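Local coordinates for protein NADPH-dependent aldehyde reductase YqhD (Escherichia coli, PDB 4QGS) that reduces a broad range of short-chain aldehydes, including the toxic acrolein and malondialdehyde, to alcohols with NADPH, using one zinc ion per subunit, at residues W275-L280 / P301-E306; N305-T310 / H383-D388; E283-H288 / A293-I298; P365-K370 / R392-A397. One frame throughout, in Å; residues are numbered along the deposited sequence.

Interaction 1: W275-L280 / P301-E306; sequences WATHML and PALWNE. With ZN (zinc ion), chain B.
Next to the contact of Leu303 with Ala276 and Thr277, two aromatic rings, of Trp275 at the N-cap and His278 in the first turn of helix 276-288, meet. One face of the His278 imidazole carries CZ3 of Trp275, 3.7 Å above its plane and displaced toward the rim, while His278 CG lies in the indole plane at the edge of Trp275. This is helix-helix packing in the helical C-terminal part of a member of the iron-containing alcohol dehydrogenase family, whose metal site here holds zinc. The axes of 276-280 and 301-306 approach to 10.5 Å and cross at 130°, and no hydrogen bond joins them. His278 NE2 binds the zinc at 2.2 Å, and Asp205, His209, His292 and two waters complete the six ligands. Glu212 accepts a hydrogen bond from ND1 on the other side of the ring, a second-shell grip that fixes its rotation.

The packing itself rests on Leu303, whose CG stands anti to the backbone N (chi1 -175°), which carries CD1 in between Ala276 and Thr277, two residues that are buried like itself. With an alanine in place of Leu303, both methyl branches would be missing and a gap would probably open beside Ala276, Thr277 and Leu280. Leu303 CD1 lies 3.7 Å from Ala276 CB, equally close to Thr277 OG1, and 4.3 Å from Leu280 CD1.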
loop_
_atom_site.group_PDB
_atom_site.type_symbol
_atom_site.label_atom_id
_atom_site.label_comp_id
_atom_site.label_asym_id
_atom_site.label_seq_id
_atom_site.Cartn_x
_atom_site.Cartn_y
_atom_site.Cartn_z
ATOM N N TRP A 275 10.301 0.904 -8.169
ATOM C CA TRP A 275 9.260 1.878 -7.807
ATOM C C TRP A 275 8.973 2.887 -8.903
ATOM O O TRP A 275 8.162 3.780 -8.699
ATOM C CB TRP A 275 9.586 2.605 -6.497
ATOM C CG TRP A 275 9.665 1.617 -5.367
ATOM C CD1 TRP A 275 10.791 1.221 -4.705
ATOM C CD2 TRP A 275 8.587 0.847 -4.830
ATOM N NE1 TRP A 275 10.473 0.265 -3.762
ATOM C CE2 TRP A 275 9.124 0.019 -3.823
ATOM C CE3 TRP A 275 7.210 0.786 -5.090
ATOM C CZ2 TRP A 275 8.343 -0.858 -3.082
ATOM C CZ3 TRP A 275 6.436 -0.086 -4.358
ATOM C CH2 TRP A 275 7.003 -0.892 -3.357
ATOM N N ALA A 276 9.614 2.733 -10.058
ATOM C CA ALA A 276 9.345 3.656 -11.167
ATOM C C ALA A 276 7.911 3.512 -11.670
ATOM O O ALA A 276 7.291 4.499 -12.083
ATOM C CB ALA A 276 10.326 3.435 -12.305
ATOM N N THR A 277 7.387 2.288 -11.645
ATOM C CA THR A 277 5.985 2.068 -12.045
ATOM C C THR A 277 5.045 2.858 -11.132
ATOM O O THR A 277 4.122 3.535 -11.611
ATOM C CB THR A 277 5.618 0.570 -12.029
ATOM O OG1 THR A 277 6.330 -0.102 -13.082
ATOM C CG2 THR A 277 4.094 0.357 -12.232
ATOM N N HIS A 278 5.296 2.806 -9.825
ATOM C CA HIS A 278 4.552 3.629 -8.875
ATOM C C HIS A 278 4.704 5.135 -9.142
ATOM O O HIS A 278 3.709 5.857 -9.128
ATOM C CB HIS A 278 4.961 3.301 -7.421
ATOM C CG HIS A 278 4.071 2.286 -6.767
ATOM N ND1 HIS A 278 4.108 0.943 -7.084
ATOM C CD2 HIS A 278 3.080 2.419 -5.846
ATOM C CE1 HIS A 278 3.191 0.296 -6.383
ATOM N NE2 HIS A 278 2.557 1.171 -5.617
ATOM N N MET A 279 5.927 5.610 -9.391
ATOM C CA MET A 279 6.133 7.044 -9.577
ATOM C C MET A 279 5.430 7.550 -10.837
ATOM O O MET A 279 4.797 8.619 -10.813
ATOM C CB MET A 279 7.630 7.369 -9.629
ATOM C CG MET A 279 8.359 7.052 -8.315
ATOM S SD MET A 279 7.650 7.882 -6.875
ATOM C CE MET A 279 6.722 6.547 -6.136
ATOM N N LEU A 280 5.518 6.779 -11.922
ATOM C CA LEU A 280 4.832 7.141 -13.175
ATOM C C LEU A 280 3.324 7.052 -13.007
ATOM O O LEU A 280 2.573 7.917 -13.463
ATOM C CB LEU A 280 5.271 6.232 -14.327
ATOM C CG LEU A 280 6.699 6.416 -14.873
ATOM C CD1 LEU A 280 6.910 5.558 -16.118
ATOM C CD2 LEU A 280 6.952 7.859 -15.189
ATOM N N PRO A 301 3.338 -3.091 -17.576
ATOM C CA PRO A 301 3.791 -3.886 -18.723
ATOM C C PRO A 301 4.539 -3.032 -19.747
ATOM O O PRO A 301 5.471 -3.535 -20.369
ATOM C CB PRO A 301 2.499 -4.465 -19.294
ATOM C CG PRO A 301 1.403 -3.532 -18.811
ATOM C CD PRO A 301 1.862 -3.046 -17.477
ATOM N N ALA A 302 4.157 -1.764 -19.905
ATOM C CA ALA A 302 4.897 -0.878 -20.798
ATOM C C ALA A 302 6.314 -0.642 -20.277
ATOM O O ALA A 302 7.282 -0.622 -21.049
ATOM C CB ALA A 302 4.158 0.457 -20.973
ATOM N N LEU A 303 6.441 -0.476 -18.962
ATOM C CA LEU A 303 7.752 -0.230 -18.359
ATOM C C LEU A 303 8.650 -1.454 -18.510
ATOM O O LEU A 303 9.850 -1.325 -18.805
ATOM C CB LEU A 303 7.598 0.158 -16.880
ATOM C CG LEU A 303 8.906 0.559 -16.181
ATOM C CD1 LEU A 303 8.709 1.711 -15.187
ATOM C CD2 LEU A 303 9.528 -0.643 -15.484
ATOM N N TRP A 304 8.079 -2.632 -18.279
ATOM C CA TRP A 304 8.847 -3.870 -18.390
ATOM C C TRP A 304 9.398 -4.063 -19.804
ATOM O O TRP A 304 10.561 -4.431 -19.979
ATOM C CB TRP A 304 7.983 -5.056 -17.985
ATOM C CG TRP A 304 7.994 -5.339 -16.517
ATOM C CD1 TRP A 304 8.713 -4.704 -15.543
ATOM C CD2 TRP A 304 7.237 -6.356 -15.861
ATOM N NE1 TRP A 304 8.456 -5.280 -14.315
ATOM C CE2 TRP A 304 7.551 -6.293 -14.484
ATOM C CE3 TRP A 304 6.330 -7.315 -16.308
ATOM C CZ2 TRP A 304 6.972 -7.156 -13.550
ATOM C CZ3 TRP A 304 5.759 -8.178 -15.377
ATOM C CH2 TRP A 304 6.096 -8.099 -14.013
ATOM N N ASN A 305 8.588 -3.784 -20.821
ATOM C CA ASN A 305 9.092 -3.924 -22.182
ATOM C C ASN A 305 10.217 -2.935 -22.453
ATOM O O ASN A 305 11.221 -3.274 -23.083
ATOM C CB ASN A 305 7.986 -3.734 -23.222
ATOM C CG ASN A 305 8.537 -3.736 -24.634
ATOM O OD1 ASN A 305 9.058 -4.750 -25.108
ATOM N ND2 ASN A 305 8.461 -2.597 -25.297
ATOM N N GLU A 306 10.063 -1.717 -21.950
ATOM C CA GLU A 306 11.071 -0.688 -22.135
ATOM C C GLU A 306 12.380 -1.028 -21.406
ATOM O O GLU A 306 13.468 -0.714 -21.885
ATOM C CB GLU A 306 10.530 0.660 -21.656
ATOM C CG GLU A 306 11.551 1.777 -21.650
ATOM C CD GLU A 306 12.006 2.153 -23.045
ATOM O OE1 GLU A 306 11.190 2.051 -23.989
ATOM O OE2 GLU A 306 13.187 2.534 -23.195
HETATM ZN ZN ZN B . 0.868 0.887 -4.311
HETATM O O HOH W 1 1.545 2.477 -3.126
HETATM O O HOH W 2 -0.399 0.901 -2.571
#

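Interaction 2: N305-T310 / H383-D388; sequences NEKRDT and HDITLD
Lys307, Asp384 and Ile385 account for most of the surface buried here, and the bend of the lysine chain explains how it reaches both of the others. Lys307 is the first residue to leave helical geometry after helix 292-306, and its side chain folds at chi2 and chi3 (-57° and -64°), which lays the methylenes on Ile385 before the amine turns to Asp384. Lys307 CD packs 4.0 Å from Ile385 CG1, and CG lies 4.1 Å from the CD1 methyl.

At the end of the chain, Lys307 NZ makes a salt bridge and hydrogen bond to Asp384 OD2 at 2.8 Å. The two side chains reach toward each other, and the ammonium sits above the carboxylate plane, 52° out of it. A second bond holds the same nitrogen: water 3 accepts from Lys307 NZ at 2.8 Å and donates to the backbone O of Asp384 at 2.9 Å. A methionine in place of Lys307 would probably leave the Asp384 carboxylate without its charged mate and the water without its donor. Thr310 adds a lighter touch, its CG2 lying 4.0 Å from Asp384 OD2.

On the far segment, Ile385 is the buried residue, packing also on Leu379 and Ser390. Asp384 and Ile385 both face Leu379, which makes a classic beta bulge, and Ile385 is the centre of an inverse gamma turn that leads through Thr386, at the N-cap position, into the C-terminal helix 387-396.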
loop_
_atom_site.group_PDB
_atom_site.type_symbol
_atom_site.label_atom_id
_atom_site.label_comp_id
_atom_site.label_asym_id
_atom_site.label_seq_id
_atom_site.Cartn_x
_atom_site.Cartn_y
_atom_site.Cartn_z
ATOM N N ASN A 305 8.588 -3.784 -20.821
ATOM C CA ASN A 305 9.092 -3.924 -22.182
ATOM C C ASN A 305 10.217 -2.935 -22.453
ATOM O O ASN A 305 11.221 -3.274 -23.083
ATOM C CB ASN A 305 7.986 -3.734 -23.222
ATOM C CG ASN A 305 8.537 -3.736 -24.634
ATOM O OD1 ASN A 305 9.058 -4.750 -25.108
ATOM N ND2 ASN A 305 8.461 -2.597 -25.297
ATOM N N GLU A 306 10.063 -1.717 -21.950
ATOM C CA GLU A 306 11.071 -0.688 -22.135
ATOM C C GLU A 306 12.380 -1.028 -21.406
ATOM O O GLU A 306 13.468 -0.714 -21.885
ATOM C CB GLU A 306 10.530 0.660 -21.656
ATOM C CG GLU A 306 11.551 1.777 -21.650
ATOM C CD GLU A 306 12.006 2.153 -23.045
ATOM O OE1 GLU A 306 11.190 2.051 -23.989
ATOM O OE2 GLU A 306 13.187 2.534 -23.195
ATOM N N LYS A 307 12.260 -1.665 -20.250
ATOM C CA LYS A 307 13.414 -1.958 -19.415
ATOM C C LYS A 307 13.818 -3.426 -19.512
ATOM O O LYS A 307 14.414 -3.985 -18.580
ATOM C CB LYS A 307 13.119 -1.583 -17.961
ATOM C CG LYS A 307 12.843 -0.107 -17.734
ATOM C CD LYS A 307 14.000 0.774 -18.207
ATOM C CE LYS A 307 15.273 0.510 -17.400
ATOM N NZ LYS A 307 16.474 1.117 -18.063
ATOM N N ARG A 308 13.487 -4.062 -20.629
ATOM C CA ARG A 308 13.702 -5.503 -20.749
ATOM C C ARG A 308 15.191 -5.846 -20.781
ATOM O O ARG A 308 15.566 -6.982 -20.513
ATOM C CB ARG A 308 13.008 -6.055 -21.994
ATOM C CG ARG A 308 13.501 -5.447 -23.304
ATOM C CD ARG A 308 12.552 -5.794 -24.428
ATOM N NE ARG A 308 12.536 -7.226 -24.696
ATOM C CZ ARG A 308 11.434 -7.947 -24.861
ATOM N NH1 ARG A 308 11.527 -9.247 -25.103
ATOM N NH2 ARG A 308 10.239 -7.377 -24.781
ATOM N N ASP A 309 16.028 -4.864 -21.107
ATOM C CA ASP A 309 17.477 -5.066 -21.084
ATOM C C ASP A 309 18.009 -5.200 -19.655
ATOM O O ASP A 309 18.594 -6.221 -19.297
ATOM C CB ASP A 309 18.193 -3.911 -21.793
ATOM C CG ASP A 309 17.957 -3.910 -23.285
ATOM O OD1 ASP A 309 17.929 -5.005 -23.887
ATOM O OD2 ASP A 309 17.778 -2.812 -23.852
ATOM N N THR A 310 17.825 -4.165 -18.843
ATOM C CA THR A 310 18.372 -4.185 -17.493
ATOM C C THR A 310 17.633 -5.185 -16.611
ATOM O O THR A 310 18.208 -5.710 -15.662
ATOM C CB THR A 310 18.309 -2.803 -16.819
ATOM O OG1 THR A 310 16.944 -2.369 -16.739
ATOM C CG2 THR A 310 19.105 -1.775 -17.605
ATOM N N HIS A 383 18.479 4.034 -11.690
ATOM C CA HIS A 383 18.443 5.490 -11.731
ATOM C C HIS A 383 18.581 6.013 -13.158
ATOM O O HIS A 383 19.153 7.084 -13.379
ATOM C CB HIS A 383 19.540 6.085 -10.844
ATOM C CG HIS A 383 19.709 5.375 -9.536
ATOM N ND1 HIS A 383 18.748 5.400 -8.548
ATOM C CD2 HIS A 383 20.728 4.625 -9.052
ATOM C CE1 HIS A 383 19.167 4.692 -7.512
ATOM N NE2 HIS A 383 20.365 4.212 -7.792
ATOM N N ASP A 384 18.051 5.250 -14.115
ATOM C CA ASP A 384 18.231 5.532 -15.534
ATOM C C ASP A 384 16.942 5.867 -16.290
ATOM O O ASP A 384 16.965 6.056 -17.506
ATOM C CB ASP A 384 18.918 4.346 -16.218
ATOM C CG ASP A 384 18.162 3.044 -16.045
ATOM O OD1 ASP A 384 17.107 3.035 -15.378
ATOM O OD2 ASP A 384 18.618 2.019 -16.589
ATOM N N ILE A 385 15.820 5.947 -15.585
ATOM C CA ILE A 385 14.570 6.273 -16.264
ATOM C C ILE A 385 14.402 7.787 -16.203
ATOM O O ILE A 385 13.823 8.348 -15.271
ATOM C CB ILE A 385 13.381 5.511 -15.654
ATOM C CG1 ILE A 385 13.622 4.008 -15.810
ATOM C CG2 ILE A 385 12.050 5.902 -16.351
ATOM C CD1 ILE A 385 12.571 3.122 -15.195
ATOM N N THR A 386 14.983 8.439 -17.201
ATOM C CA THR A 386 14.934 9.888 -17.339
ATOM C C THR A 386 13.657 10.291 -18.078
ATOM O O THR A 386 12.884 9.427 -18.481
ATOM C CB THR A 386 16.182 10.394 -18.089
ATOM O OG1 THR A 386 16.400 9.553 -19.224
ATOM C CG2 THR A 386 17.408 10.310 -17.189
ATOM N N LEU A 387 13.429 11.589 -18.266
ATOM C CA LEU A 387 12.136 12.044 -18.803
ATOM C C LEU A 387 11.841 11.489 -20.196
ATOM O O LEU A 387 10.707 11.157 -20.507
ATOM C CB LEU A 387 12.070 13.567 -18.827
ATOM C CG LEU A 387 12.012 14.238 -17.454
ATOM C CD1 LEU A 387 12.055 15.754 -17.601
ATOM C CD2 LEU A 387 10.748 13.788 -16.691
ATOM N N ASP A 388 12.869 11.367 -21.027
ATOM C CA ASP A 388 12.685 10.809 -22.362
ATOM C C ASP A 388 12.302 9.330 -22.311
ATOM O O ASP A 388 11.580 8.850 -23.189
ATOM C CB ASP A 388 13.963 10.997 -23.199
ATOM C CG ASP A 388 15.189 10.397 -22.538
ATOM O OD1 ASP A 388 15.801 9.492 -23.141
ATOM O OD2 ASP A 388 15.543 10.827 -21.418
HETATM O O HOH W 3 16.068 3.750 -18.952
#

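Interaction 3: E283-H288 / A293-I298; sequences ELTAMH and AQTLAI
The first torsion of Thr295 (chi1 72°) sets its OG1 between the backbone N and the carbonyl carbon and its CG2 anti to the carbonyl carbon, beside the backbone N, where that methyl enters the angle between Leu284 and Thr285. In Thr285 the hydroxyl lies beside the backbone N (chi1 -66°), which aims OG1 at the opposing helix.

Leu284 and Thr295 run alongside each other with opposed directions, with Leu284 CB 3.6 Å from Thr295 CG2. The two threonine side chains instead lie roughly perpendicular, and Thr285 OG1 comes as near as 3.2 Å to the CG2 methyl of Thr295, a tight fit of an oxygen against a carbon. Their hydroxyls are 4.1 Å apart, OG1 to OG1, too far for a direct bond. Water 4 spans the distance, donating to Thr285 OG1 and to Thr295 OG1, each at 2.9 Å. Each hydroxyl also bonds a backbone carbonyl: Thr285 OG1 that of Leu290, Thr295 OG1 that of His292. Both polar groups are thereby satisfied although Thr295 is buried. Leu284 also packs on Leu367 of helix 364-373.

The carbonyls gripped by the threonines belong to the short connection and to the first residue of the second helix. This is a helix-loop-helix unit, 276-288 followed by 292-306, each of whose helices contributes a zinc-binding histidine, His278 from the first and His292 from the start of the second.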
loop_
_atom_site.group_PDB
_atom_site.type_symbol
_atom_site.label_atom_id
_atom_site.label_comp_id
_atom_site.label_asym_id
_atom_site.label_seq_id
_atom_site.Cartn_x
_atom_site.Cartn_y
_atom_site.Cartn_z
ATOM N N GLU A 283 1.436 10.085 -11.230
ATOM C CA GLU A 283 1.072 11.258 -12.032
ATOM C C GLU A 283 -0.243 11.055 -12.785
ATOM O O GLU A 283 -0.971 12.023 -13.015
ATOM C CB GLU A 283 2.190 11.614 -13.019
ATOM C CG GLU A 283 3.544 11.874 -12.372
ATOM C CD GLU A 283 3.565 13.013 -11.366
ATOM O OE1 GLU A 283 2.600 13.791 -11.257
ATOM O OE2 GLU A 283 4.590 13.142 -10.669
ATOM N N LEU A 284 -0.558 9.812 -13.160
ATOM C CA LEU A 284 -1.851 9.518 -13.794
ATOM C C LEU A 284 -3.013 9.705 -12.811
ATOM O O LEU A 284 -4.081 10.193 -13.184
ATOM C CB LEU A 284 -1.869 8.093 -14.373
ATOM C CG LEU A 284 -0.875 7.872 -15.536
ATOM C CD1 LEU A 284 -0.831 6.397 -15.933
ATOM C CD2 LEU A 284 -1.285 8.728 -16.761
ATOM N N THR A 285 -2.807 9.318 -11.556
ATOM C CA THR A 285 -3.844 9.527 -10.551
ATOM C C THR A 285 -4.028 11.021 -10.279
ATOM O O THR A 285 -5.158 11.530 -10.259
ATOM C CB THR A 285 -3.521 8.798 -9.221
ATOM O OG1 THR A 285 -3.559 7.379 -9.432
ATOM C CG2 THR A 285 -4.569 9.191 -8.160
ATOM N N ALA A 286 -2.915 11.728 -10.100
ATOM C CA ALA A 286 -2.950 13.153 -9.782
ATOM C C ALA A 286 -3.630 13.956 -10.881
ATOM O O ALA A 286 -4.430 14.856 -10.614
ATOM C CB ALA A 286 -1.536 13.685 -9.546
ATOM N N MET A 287 -3.328 13.612 -12.125
ATOM C CA MET A 287 -3.835 14.401 -13.248
ATOM C C MET A 287 -5.201 13.969 -13.769
ATOM O O MET A 287 -6.001 14.820 -14.183
ATOM C CB MET A 287 -2.834 14.377 -14.402
ATOM C CG MET A 287 -3.225 15.328 -15.520
ATOM S SD MET A 287 -1.921 15.492 -16.744
ATOM C CE MET A 287 -0.631 16.290 -15.779
ATOM N N HIS A 288 -5.467 12.664 -13.764
ATOM C CA HIS A 288 -6.663 12.131 -14.406
ATOM C C HIS A 288 -7.601 11.403 -13.442
ATOM O O HIS A 288 -8.667 10.972 -13.852
ATOM C CB HIS A 288 -6.284 11.180 -15.559
ATOM C CG HIS A 288 -5.488 11.838 -16.650
ATOM N ND1 HIS A 288 -5.978 12.886 -17.403
ATOM C CD2 HIS A 288 -4.240 11.593 -17.114
ATOM C CE1 HIS A 288 -5.056 13.272 -18.269
ATOM N NE2 HIS A 288 -3.997 12.497 -18.122
ATOM N N ALA A 293 -4.352 1.482 -8.431
ATOM C CA ALA A 293 -4.027 0.206 -9.064
ATOM C C ALA A 293 -4.209 0.230 -10.576
ATOM O O ALA A 293 -3.491 -0.467 -11.293
ATOM C CB ALA A 293 -4.867 -0.915 -8.463
ATOM N N GLN A 294 -5.172 1.020 -11.063
ATOM C CA GLN A 294 -5.353 1.157 -12.510
ATOM C C GLN A 294 -4.108 1.766 -13.138
ATOM O O GLN A 294 -3.664 1.330 -14.203
ATOM C CB GLN A 294 -6.590 2.020 -12.832
ATOM C CG GLN A 294 -7.889 1.380 -12.401
ATOM C CD GLN A 294 -9.075 2.343 -12.477
ATOM O OE1 GLN A 294 -8.903 3.567 -12.508
ATOM N NE2 GLN A 294 -10.286 1.788 -12.490
ATOM N N THR A 295 -3.522 2.755 -12.475
ATOM C CA THR A 295 -2.333 3.389 -13.048
ATOM C C THR A 295 -1.163 2.403 -13.087
ATOM O O THR A 295 -0.330 2.458 -13.999
ATOM C CB THR A 295 -1.910 4.649 -12.275
ATOM O OG1 THR A 295 -1.346 4.280 -11.006
ATOM C CG2 THR A 295 -3.123 5.589 -12.081
ATOM N N LEU A 296 -1.099 1.501 -12.108
ATOM C CA LEU A 296 -0.027 0.500 -12.082
ATOM C C LEU A 296 -0.194 -0.541 -13.182
ATOM O O LEU A 296 0.788 -0.981 -13.790
ATOM C CB LEU A 296 0.036 -0.202 -10.708
ATOM C CG LEU A 296 0.152 0.704 -9.479
ATOM C CD1 LEU A 296 0.165 -0.138 -8.175
ATOM C CD2 LEU A 296 1.368 1.619 -9.538
ATOM N N ALA A 297 -1.432 -0.956 -13.420
ATOM C CA ALA A 297 -1.720 -1.958 -14.435
ATOM C C ALA A 297 -1.394 -1.412 -15.820
ATOM O O ALA A 297 -0.966 -2.152 -16.707
ATOM C CB ALA A 297 -3.172 -2.384 -14.364
ATOM N N ILE A 298 -1.590 -0.110 -15.999
ATOM C CA ILE A 298 -1.234 0.527 -17.254
ATOM C C ILE A 298 0.289 0.607 -17.430
ATOM O O ILE A 298 0.835 0.190 -18.455
ATOM C CB ILE A 298 -1.823 1.963 -17.352
ATOM C CG1 ILE A 298 -3.360 1.930 -17.418
ATOM C CG2 ILE A 298 -1.248 2.713 -18.561
ATOM C CD1 ILE A 298 -3.981 3.248 -17.067
HETATM O O HOH W 4 -1.163 5.951 -8.589
#

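Interaction 4: P365-K370 / R392-A397; sequences PALLKK and RIYEAA
Tyr394 of helix 387-396 packs its ring on Leu367 and Leu368 of helix 364-373, a buried helix-helix contact near the C-terminus in the all-helical half of the enzyme. Ahead of it, Arg392 and Ile393 serve another neighbour, helix 292-306: the first forms a salt bridge with Glu306, and the second packs on Leu303 and Glu306.

Tyr394 makes every contact of its segment with 365-370. With CG anti to its carbonyl carbon (chi1 -78°), the ring extends toward helix 364-373. Leu367 CD1 sits over one face, 4.2 Å from the ring centroid and only 3° off the normal, a CH-pi contact almost exactly centred. The CB of the same leucine approaches the rim, 3.9 Å from Tyr394 CE2. Beyond the ring, the phenol OH bonds the backbone O of Leu280 in helix 276-288, which ties the ring to a third helix and helps fix its position. Leu368, whose side chain runs alongside the tyrosine in the opposite sense, meets the edge of the ring and not its face: its CD2 lies near the ring plane, 4.2 Å from Tyr394 CD2.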
loop_
_atom_site.group_PDB
_atom_site.type_symbol
_atom_site.label_atom_id
_atom_site.label_comp_id
_atom_site.label_asym_id
_atom_site.label_seq_id
_atom_site.Cartn_x
_atom_site.Cartn_y
_atom_site.Cartn_z
ATOM N N PRO A 365 2.700 15.279 -22.500
ATOM C CA PRO A 365 3.601 16.397 -22.203
ATOM C C PRO A 365 3.345 17.005 -20.823
ATOM O O PRO A 365 4.301 17.363 -20.134
ATOM C CB PRO A 365 3.295 17.396 -23.322
ATOM C CG PRO A 365 2.893 16.529 -24.465
ATOM C CD PRO A 365 2.064 15.427 -23.820
ATOM N N ALA A 366 2.079 17.086 -20.421
ATOM C CA ALA A 366 1.746 17.618 -19.105
ATOM C C ALA A 366 2.202 16.672 -17.990
ATOM O O ALA A 366 2.635 17.133 -16.933
ATOM C CB ALA A 366 0.261 17.881 -19.001
ATOM N N LEU A 367 2.109 15.365 -18.230
ATOM C CA LEU A 367 2.574 14.375 -17.248
ATOM C C LEU A 367 4.081 14.497 -17.009
ATOM O O LEU A 367 4.554 14.449 -15.866
ATOM C CB LEU A 367 2.232 12.954 -17.706
ATOM C CG LEU A 367 0.745 12.607 -17.731
ATOM C CD1 LEU A 367 0.463 11.325 -18.531
ATOM C CD2 LEU A 367 0.180 12.487 -16.290
ATOM N N LEU A 368 4.830 14.664 -18.093
ATOM C CA LEU A 368 6.278 14.767 -17.999
ATOM C C LEU A 368 6.690 16.044 -17.271
ATOM O O LEU A 368 7.660 16.036 -16.518
ATOM C CB LEU A 368 6.914 14.700 -19.391
ATOM C CG LEU A 368 6.678 13.366 -20.103
ATOM C CD1 LEU A 368 7.039 13.470 -21.583
ATOM C CD2 LEU A 368 7.426 12.208 -19.441
ATOM N N LYS A 369 5.941 17.126 -17.484
ATOM C CA LYS A 369 6.169 18.367 -16.739
ATOM C C LYS A 369 5.980 18.136 -15.238
ATOM O O LYS A 369 6.754 18.619 -14.427
ATOM C CB LYS A 369 5.228 19.477 -17.225
ATOM C CG LYS A 369 5.583 20.019 -18.605
ATOM C CD LYS A 369 4.722 21.228 -18.978
ATOM C CE LYS A 369 5.167 21.860 -20.293
ATOM N NZ LYS A 369 5.008 20.962 -21.473
ATOM N N LYS A 370 4.946 17.384 -14.878
ATOM C CA LYS A 370 4.701 17.072 -13.475
ATOM C C LYS A 370 5.791 16.193 -12.878
ATOM O O LYS A 370 6.233 16.441 -11.754
ATOM C CB LYS A 370 3.340 16.404 -13.309
ATOM C CG LYS A 370 2.187 17.404 -13.258
ATOM C CD LYS A 370 2.362 18.347 -12.067
ATOM C CE LYS A 370 1.246 19.370 -11.983
ATOM N NZ LYS A 370 1.381 20.228 -10.762
ATOM N N ARG A 392 8.667 7.532 -23.398
ATOM C CA ARG A 392 8.489 6.329 -24.202
ATOM C C ARG A 392 7.562 5.323 -23.527
ATOM O O ARG A 392 6.801 4.617 -24.189
ATOM C CB ARG A 392 9.842 5.664 -24.481
ATOM C CG ARG A 392 10.671 6.390 -25.521
ATOM C CD ARG A 392 11.715 5.461 -26.135
ATOM N NE ARG A 392 12.579 4.881 -25.119
ATOM C CZ ARG A 392 13.719 5.425 -24.706
ATOM N NH1 ARG A 392 14.140 6.573 -25.232
ATOM N NH2 ARG A 392 14.444 4.818 -23.775
ATOM N N ILE A 393 7.653 5.243 -22.206
ATOM C CA ILE A 393 6.818 4.321 -21.450
ATOM C C ILE A 393 5.340 4.730 -21.498
ATOM O O ILE A 393 4.487 3.899 -21.804
ATOM C CB ILE A 393 7.293 4.214 -20.000
ATOM C CG1 ILE A 393 8.675 3.562 -19.956
ATOM C CG2 ILE A 393 6.298 3.374 -19.160
ATOM C CD1 ILE A 393 9.318 3.646 -18.596
ATOM N N TYR A 394 5.046 5.995 -21.217
ATOM C CA TYR A 394 3.670 6.495 -21.325
ATOM C C TYR A 394 3.129 6.314 -22.748
ATOM O O TYR A 394 1.988 5.922 -22.960
ATOM C CB TYR A 394 3.590 7.967 -20.951
ATOM C CG TYR A 394 3.617 8.311 -19.472
ATOM C CD1 TYR A 394 2.832 7.628 -18.547
ATOM C CD2 TYR A 394 4.412 9.363 -19.017
ATOM C CE1 TYR A 394 2.851 7.982 -17.188
ATOM C CE2 TYR A 394 4.443 9.719 -17.678
ATOM C CZ TYR A 394 3.660 9.028 -16.767
ATOM O OH TYR A 394 3.713 9.415 -15.448
ATOM N N GLU A 395 3.971 6.601 -23.732
ATOM C CA GLU A 395 3.549 6.492 -25.120
ATOM C C GLU A 395 3.181 5.046 -25.475
ATOM O O GLU A 395 2.163 4.796 -26.121
ATOM C CB GLU A 395 4.651 7.016 -26.040
ATOM C CG GLU A 395 4.325 6.911 -27.506
ATOM C CD GLU A 395 3.228 7.865 -27.954
ATOM O OE1 GLU A 395 2.549 7.521 -28.941
ATOM O OE2 GLU A 395 3.050 8.954 -27.351
ATOM N N ALA A 396 4.002 4.099 -25.029
ATOM C CA ALA A 396 3.747 2.689 -25.295
ATOM C C ALA A 396 2.520 2.186 -24.545
ATOM O O ALA A 396 1.953 1.165 -24.893
ATOM C CB ALA A 396 4.965 1.851 -24.918
ATOM N N ALA A 397 2.138 2.905 -23.500
ATOM C CA ALA A 397 1.016 2.500 -22.667
ATOM C C ALA A 397 -0.312 2.999 -23.232
ATOM O O ALA A 397 -1.373 2.707 -22.676
ATOM C CB ALA A 397 1.208 3.015 -21.253
#

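Overall arrangement
The four contacts form one cluster in the helical C-terminal part of the subunit, with centres from about 8 Å (interactions 1 and 2) to about 19 Å (interactions 2 and 3) apart. Interactions 1 and 3 share helices 276-288 and 292-306; along the chain, interaction 3 is nested inside the loop closed by interaction 1. Interaction 2 begins where interaction 1 ends, on helix 292-306, and crosses interaction 4, with which it shares helix 387-396. Ile385 CD1 touches Ala276 and Leu303, and Leu284 CD2 meets Leu367 CD1. The late helices 364-373 and 387-396 are thus packed against the pair that carries two of the zinc-binding histidines.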